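Local atomic coordinates of inositol-1,4,5-trisphosphate 5-phosphatase 1 (Schizosaccharomyces pombe, PDB entry 1I9Z), a protein that removes the 5-phosphate from soluble and lipid inositol phosphates through its magnesium-dependent catalytic domain, controlling phosphoinositide levels in membrane trafficking and signalling. Residues K42-L47 with K89-G94; C161-H166 with S186-R191. One frame throughout, in Å; residues are numbered along the deposited sequence.

Contact 1 (K42-L47 with K89-G94); sequences KLENWL and KRLLNG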
loop_
_atom_site.group_PDB
_atom_site.type_symbol
_atom_site.label_atom_id
_atom_site.label_comp_id
_atom_site.label_asym_id
_atom_site.label_seq_id
_atom_site.Cartn_x
_atom_site.Cartn_y
_atom_site.Cartn_z
ATOM N N LYS A 42 -3.291 15.642 15.792
ATOM C CA LYS A 42 -4.757 15.542 15.814
ATOM C C LYS A 42 -5.229 14.775 14.567
ATOM O O LYS A 42 -5.895 15.338 13.705
ATOM C CB LYS A 42 -5.411 16.930 15.831
ATOM C CG LYS A 42 -5.003 17.802 17.026
ATOM C CD LYS A 42 -5.745 17.383 18.247
ATOM C CE LYS A 42 -5.095 16.204 18.934
ATOM N NZ LYS A 42 -5.586 16.085 20.373
ATOM N N LEU A 43 -4.948 13.478 14.574
ATOM C CA LEU A 43 -5.297 12.568 13.461
ATOM C C LEU A 43 -6.056 11.358 13.927
ATOM O O LEU A 43 -6.133 10.335 13.228
ATOM C CB LEU A 43 -3.982 12.075 12.842
ATOM C CG LEU A 43 -2.907 13.120 12.507
ATOM C CD1 LEU A 43 -1.599 12.417 12.079
ATOM C CD2 LEU A 43 -3.407 14.018 11.344
ATOM N N GLU A 44 -6.597 11.394 15.147
ATOM C CA GLU A 44 -7.252 10.188 15.683
ATOM C C GLU A 44 -8.298 9.541 14.757
ATOM O O GLU A 44 -8.391 8.313 14.677
ATOM C CB GLU A 44 -7.931 10.536 17.040
ATOM C CG GLU A 44 -7.109 11.519 17.957
ATOM C CD GLU A 44 -6.814 12.978 17.412
ATOM O OE1 GLU A 44 -7.685 13.753 16.869
ATOM O OE2 GLU A 44 -5.624 13.360 17.587
ATOM N N ASN A 45 -9.113 10.372 14.142
ATOM C CA ASN A 45 -10.206 9.909 13.256
ATOM C C ASN A 45 -9.657 9.184 12.045
ATOM O O ASN A 45 -10.332 8.330 11.435
ATOM C CB ASN A 45 -11.065 11.112 12.817
ATOM C CG ASN A 45 -11.910 11.676 13.987
ATOM O OD1 ASN A 45 -12.432 12.826 13.933
ATOM N ND2 ASN A 45 -12.052 10.855 15.067
ATOM N N TRP A 46 -8.417 9.505 11.713
ATOM C CA TRP A 46 -7.808 8.871 10.545
ATOM C C TRP A 46 -7.079 7.545 10.834
ATOM O O TRP A 46 -7.280 6.518 10.179
ATOM C CB TRP A 46 -6.894 9.917 9.866
ATOM C CG TRP A 46 -6.061 9.376 8.680
ATOM C CD1 TRP A 46 -6.474 8.522 7.691
ATOM C CD2 TRP A 46 -4.719 9.739 8.361
ATOM N NE1 TRP A 46 -5.462 8.347 6.743
ATOM C CE2 TRP A 46 -4.375 9.088 7.130
ATOM C CE3 TRP A 46 -3.765 10.574 8.988
ATOM C CZ2 TRP A 46 -3.132 9.239 6.539
ATOM C CZ3 TRP A 46 -2.541 10.740 8.428
ATOM C CH2 TRP A 46 -2.200 10.084 7.188
ATOM N N LEU A 47 -6.218 7.577 11.846
ATOM C CA LEU A 47 -5.441 6.413 12.198
ATOM C C LEU A 47 -6.109 5.412 13.135
ATOM O O LEU A 47 -5.697 4.242 13.161
ATOM C CB LEU A 47 -4.080 6.882 12.772
ATOM C CG LEU A 47 -2.848 6.992 11.819
ATOM C CD1 LEU A 47 -3.200 7.068 10.313
ATOM C CD2 LEU A 47 -1.924 8.124 12.234
ATOM N N LYS A 89 4.245 8.745 15.485
ATOM C CA LYS A 89 4.803 7.908 16.528
ATOM C C LYS A 89 4.171 8.263 17.887
ATOM O O LYS A 89 3.843 7.379 18.668
ATOM C CB LYS A 89 6.329 8.124 16.594
ATOM C CG LYS A 89 7.137 7.170 17.518
ATOM C CD LYS A 89 8.691 7.544 17.541
ATOM C CE LYS A 89 9.463 7.216 16.166
ATOM N NZ LYS A 89 9.223 8.071 14.880
ATOM N N ARG A 90 4.012 9.552 18.167
ATOM C CA ARG A 90 3.435 9.949 19.497
ATOM C C ARG A 90 2.006 9.416 19.598
ATOM O O ARG A 90 1.549 8.907 20.623
ATOM C CB ARG A 90 3.392 11.461 19.653
ATOM C CG ARG A 90 4.263 11.975 20.787
ATOM C CD ARG A 90 4.310 13.512 20.837
ATOM N NE ARG A 90 4.945 14.037 19.627
ATOM C CZ ARG A 90 4.705 15.243 19.106
ATOM N NH1 ARG A 90 3.834 16.060 19.696
ATOM N NH2 ARG A 90 5.318 15.632 17.998
ATOM N N LEU A 91 1.292 9.543 18.512
ATOM C CA LEU A 91 -0.083 9.090 18.496
ATOM C C LEU A 91 -0.207 7.570 18.657
ATOM O O LEU A 91 -1.021 7.070 19.479
ATOM C CB LEU A 91 -0.691 9.646 17.194
ATOM C CG LEU A 91 -2.171 9.757 16.908
ATOM C CD1 LEU A 91 -2.964 10.594 17.962
ATOM C CD2 LEU A 91 -2.230 10.431 15.534
ATOM N N LEU A 92 0.612 6.794 17.939
ATOM C CA LEU A 92 0.568 5.339 18.080
ATOM C C LEU A 92 0.973 4.867 19.512
ATOM O O LEU A 92 0.398 3.919 20.063
ATOM C CB LEU A 92 1.527 4.681 17.080
ATOM C CG LEU A 92 1.129 4.810 15.626
ATOM C CD1 LEU A 92 2.166 4.101 14.735
ATOM C CD2 LEU A 92 -0.269 4.178 15.466
ATOM N N ASN A 93 1.977 5.516 20.091
ATOM C CA ASN A 93 2.423 5.098 21.399
ATOM C C ASN A 93 1.481 5.537 22.497
ATOM O O ASN A 93 1.381 4.864 23.551
ATOM C CB ASN A 93 3.852 5.572 21.612
ATOM C CG ASN A 93 4.847 4.719 20.830
ATOM O OD1 ASN A 93 4.895 3.498 20.987
ATOM N ND2 ASN A 93 5.630 5.354 19.989
ATOM N N GLY A 94 0.769 6.631 22.223
ATOM C CA GLY A 94 -0.215 7.174 23.139
ATOM C C GLY A 94 -1.333 6.182 23.402
ATOM O O GLY A 94 -2.028 6.238 24.434
#

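Contact 2 (C161-H166 with S186-R191); sequences CFITSH and SGLRFR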
loop_
_atom_site.group_PDB
_atom_site.type_symbol
_atom_site.label_atom_id
_atom_site.label_comp_id
_atom_site.label_asym_id
_atom_site.label_seq_id
_atom_site.Cartn_x
_atom_site.Cartn_y
_atom_site.Cartn_z
ATOM N N CYS A 161 5.742 -5.575 -0.037
ATOM C CA CYS A 161 6.274 -4.375 -0.608
ATOM C C CYS A 161 5.210 -3.311 -0.591
ATOM O O CYS A 161 4.079 -3.553 -1.051
ATOM C CB CYS A 161 6.779 -4.612 -2.032
ATOM S SG CYS A 161 7.401 -3.126 -2.883
ATOM N N PHE A 162 5.559 -2.135 -0.042
ATOM C CA PHE A 162 4.661 -1.010 0.022
ATOM C C PHE A 162 5.154 0.172 -0.813
ATOM O O PHE A 162 6.356 0.590 -0.737
ATOM C CB PHE A 162 4.465 -0.569 1.492
ATOM C CG PHE A 162 3.821 -1.598 2.290
ATOM C CD1 PHE A 162 4.589 -2.552 2.974
ATOM C CD2 PHE A 162 2.398 -1.676 2.317
ATOM C CE1 PHE A 162 3.973 -3.575 3.706
ATOM C CE2 PHE A 162 1.777 -2.686 3.035
ATOM C CZ PHE A 162 2.553 -3.626 3.725
ATOM N N ILE A 163 4.232 0.728 -1.606
ATOM C CA ILE A 163 4.560 1.840 -2.452
ATOM C C ILE A 163 3.544 2.946 -2.342
ATOM O O ILE A 163 2.342 2.681 -2.453
ATOM C CB ILE A 163 4.578 1.444 -3.944
ATOM C CG1 ILE A 163 5.395 0.165 -4.126
ATOM C CG2 ILE A 163 5.112 2.586 -4.807
ATOM C CD1 ILE A 163 4.687 -0.866 -4.888
ATOM N N THR A 164 4.002 4.178 -2.047
ATOM C CA THR A 164 3.065 5.299 -2.127
ATOM C C THR A 164 3.518 6.198 -3.300
ATOM O O THR A 164 4.699 6.250 -3.643
ATOM C CB THR A 164 2.960 6.131 -0.796
ATOM O OG1 THR A 164 1.840 7.002 -0.914
ATOM C CG2 THR A 164 4.252 6.999 -0.586
ATOM N N SER A 165 2.592 6.893 -3.974
ATOM C CA SER A 165 2.923 7.737 -5.114
ATOM C C SER A 165 2.060 8.963 -5.210
ATOM O O SER A 165 0.983 9.066 -4.545
ATOM C CB SER A 165 2.649 6.976 -6.453
ATOM O OG SER A 165 3.447 5.834 -6.405
ATOM N N HIS A 166 2.526 9.877 -6.049
ATOM C CA HIS A 166 1.765 11.081 -6.387
ATOM C C HIS A 166 1.962 11.143 -7.862
ATOM O O HIS A 166 3.110 11.373 -8.328
ATOM C CB HIS A 166 2.387 12.292 -5.702
ATOM C CG HIS A 166 1.522 13.514 -5.687
ATOM N ND1 HIS A 166 0.328 13.628 -6.381
ATOM C CD2 HIS A 166 1.742 14.721 -5.106
ATOM C CE1 HIS A 166 -0.149 14.864 -6.233
ATOM N NE2 HIS A 166 0.693 15.531 -5.459
ATOM N N SER A 186 8.447 -0.156 -13.766
ATOM C CA SER A 186 9.725 -0.617 -14.355
ATOM C C SER A 186 10.921 0.019 -13.649
ATOM O O SER A 186 12.002 -0.571 -13.560
ATOM C CB SER A 186 9.842 -0.211 -15.829
ATOM O OG SER A 186 8.683 -0.603 -16.560
ATOM N N GLY A 187 10.749 1.227 -13.134
ATOM C CA GLY A 187 11.904 1.913 -12.555
ATOM C C GLY A 187 12.272 1.713 -11.104
ATOM O O GLY A 187 13.423 1.958 -10.713
ATOM N N LEU A 188 11.317 1.313 -10.282
ATOM C CA LEU A 188 11.605 1.131 -8.868
ATOM C C LEU A 188 12.442 -0.145 -8.704
ATOM O O LEU A 188 12.032 -1.236 -9.140
ATOM C CB LEU A 188 10.284 1.013 -8.126
ATOM C CG LEU A 188 9.693 1.779 -6.946
ATOM C CD1 LEU A 188 10.253 3.214 -6.723
ATOM C CD2 LEU A 188 8.179 1.724 -7.135
ATOM N N ARG A 189 13.615 -0.022 -8.114
ATOM C CA ARG A 189 14.458 -1.200 -7.923
ATOM C C ARG A 189 15.098 -1.088 -6.572
ATOM O O ARG A 189 15.616 -0.033 -6.249
ATOM C CB ARG A 189 15.559 -1.213 -8.960
ATOM C CG ARG A 189 15.027 -1.614 -10.320
ATOM C CD ARG A 189 14.992 -3.133 -10.382
ATOM N NE ARG A 189 14.658 -3.567 -11.734
ATOM C CZ ARG A 189 13.440 -3.456 -12.246
ATOM N NH1 ARG A 189 12.456 -2.952 -11.515
ATOM N NH2 ARG A 189 13.212 -3.813 -13.495
ATOM N N PHE A 190 15.030 -2.156 -5.786
ATOM C CA PHE A 190 15.655 -2.109 -4.452
ATOM C C PHE A 190 17.081 -2.638 -4.577
ATOM O O PHE A 190 17.671 -2.468 -5.625
ATOM C CB PHE A 190 14.867 -2.933 -3.473
ATOM C CG PHE A 190 13.426 -2.478 -3.306
ATOM C CD1 PHE A 190 12.424 -3.115 -4.013
ATOM C CD2 PHE A 190 13.079 -1.501 -2.398
ATOM C CE1 PHE A 190 11.052 -2.804 -3.804
ATOM C CE2 PHE A 190 11.728 -1.173 -2.183
ATOM C CZ PHE A 190 10.719 -1.853 -2.902
ATOM N N ARG A 191 17.652 -3.265 -3.564
ATOM C CA ARG A 191 19.033 -3.781 -3.722
ATOM C C ARG A 191 19.155 -4.909 -4.750
ATOM O O ARG A 191 18.230 -5.745 -4.916
ATOM C CB ARG A 191 19.553 -4.300 -2.389
ATOM C CG ARG A 191 19.442 -3.202 -1.328
ATOM C CD ARG A 191 20.124 -3.573 0.006
ATOM N NE ARG A 191 21.581 -3.737 -0.095
ATOM C CZ ARG A 191 22.330 -4.387 0.807
ATOM N NH1 ARG A 191 21.765 -4.940 1.867
ATOM N NH2 ARG A 191 23.654 -4.475 0.654
#

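Contact 1 (K42-L47 with K89-G94)
On the outer side of the six-stranded sheet of this DNase I-like phosphatase domain, the short helix 44-47 meets the C-terminal part of helix 78-94 through Leu-91, whose two methyls divide the work. Its CD2 lies 3.6 Å from Leu-43 CB and 4.0 Å from Leu-43 CD1, the two side chains crossing at about a right angle. The same CD2 is 4.0 Å from Leu-47 CD2, so one methyl is shared by the residue at the N-cap position of helix 44-47 and the last residue of that helix. The other methyl, Leu-91 CD1, faces the carboxylate of Glu-44 at 3.9 Å from OE2. Leu-91 gets there because CG stands anti to the backbone N (chi1 -163°), reaching out from its helix. The Glu-44 chain bends at chi2 (62°), which carries OE2 back to within 3.9 Å of Lys-42 NZ, a long salt bridge. Leu-43 O accepts from both Trp-46 N and Leu-47 N, fixing the single turn. Beneath, Leu-47 rests on Phe-28 and Ala-30 of strand 20-33, and Leu-92 on Tyr-58 and Phe-118. Both helices thus cover the outer face of one of the two sheets in the alpha/beta sandwich of the DNase I-like fold.

Contact 2 (C161-H166 with S186-R191)
Phe-190 reaches from the loop after helix 174-187 back to strand 158-166, and its course can be followed atom by atom. CB leaves the backbone toward the strand, and with CG anti to the carbonyl carbon (chi1 -60°) the ring is turned to bring its CE1-CZ end to Cys-161. These far ring carbons do the touching: CE1 lies 3.8 Å and CZ 3.6 Å from Cys-161 SG. The sulfur is 4.8 Å from the ring centroid and 77° off the ring normal, which places it at the edge, near the ring plane, and makes this a Cys sulfur-aromatic contact. Cys-161 presents SG by holding it anti to its own backbone N. Farther along the strand, Ile-163 CG2 meets Leu-188 CD2 at 3.9 Å, the two side chains running antiparallel alongside one another. Ala-150 of the neighbouring strand 147-155 touches both Phe-190 and Ile-163, while Thr-133 of strand 127-136 touches both Phe-190 and Leu-188. Behind this apolar front, Arg-189 NH1 donates to Leu-188 O at 3.0 Å, from above the carbonyl plane. The segments join the first strand of the beta-alpha-beta unit 158-166, 174-187, 201-205 to the start of the return loop. With all four touching residues buried and joined through carbon and sulfur alone, the chemistry implies cohesion by dispersion between apolar groups, with a probable small electrostatic term where sulfur meets the ring edge.

Contact 1 and contact 2 belong to the two different sheets of the domain, their centres about 26 Å apart and their nearest atoms about 9 Å apart without touching. Contact 2 lies nearer the middle, its centre about 11 Å from the chain centre, and all its touching residues are buried; contact 1, at about 19 Å, is partly buried. Contact 1 pairs two helices over the six-stranded sheet, whereas contact 2 ties a strand of the five-stranded sheet to the loop that follows a helix. The chemistry follows position: a carboxylate borders the leucine cluster at 42-47 with 89-94, while sulfur and an aromatic edge meet within the interior at 161-166 with 186-191.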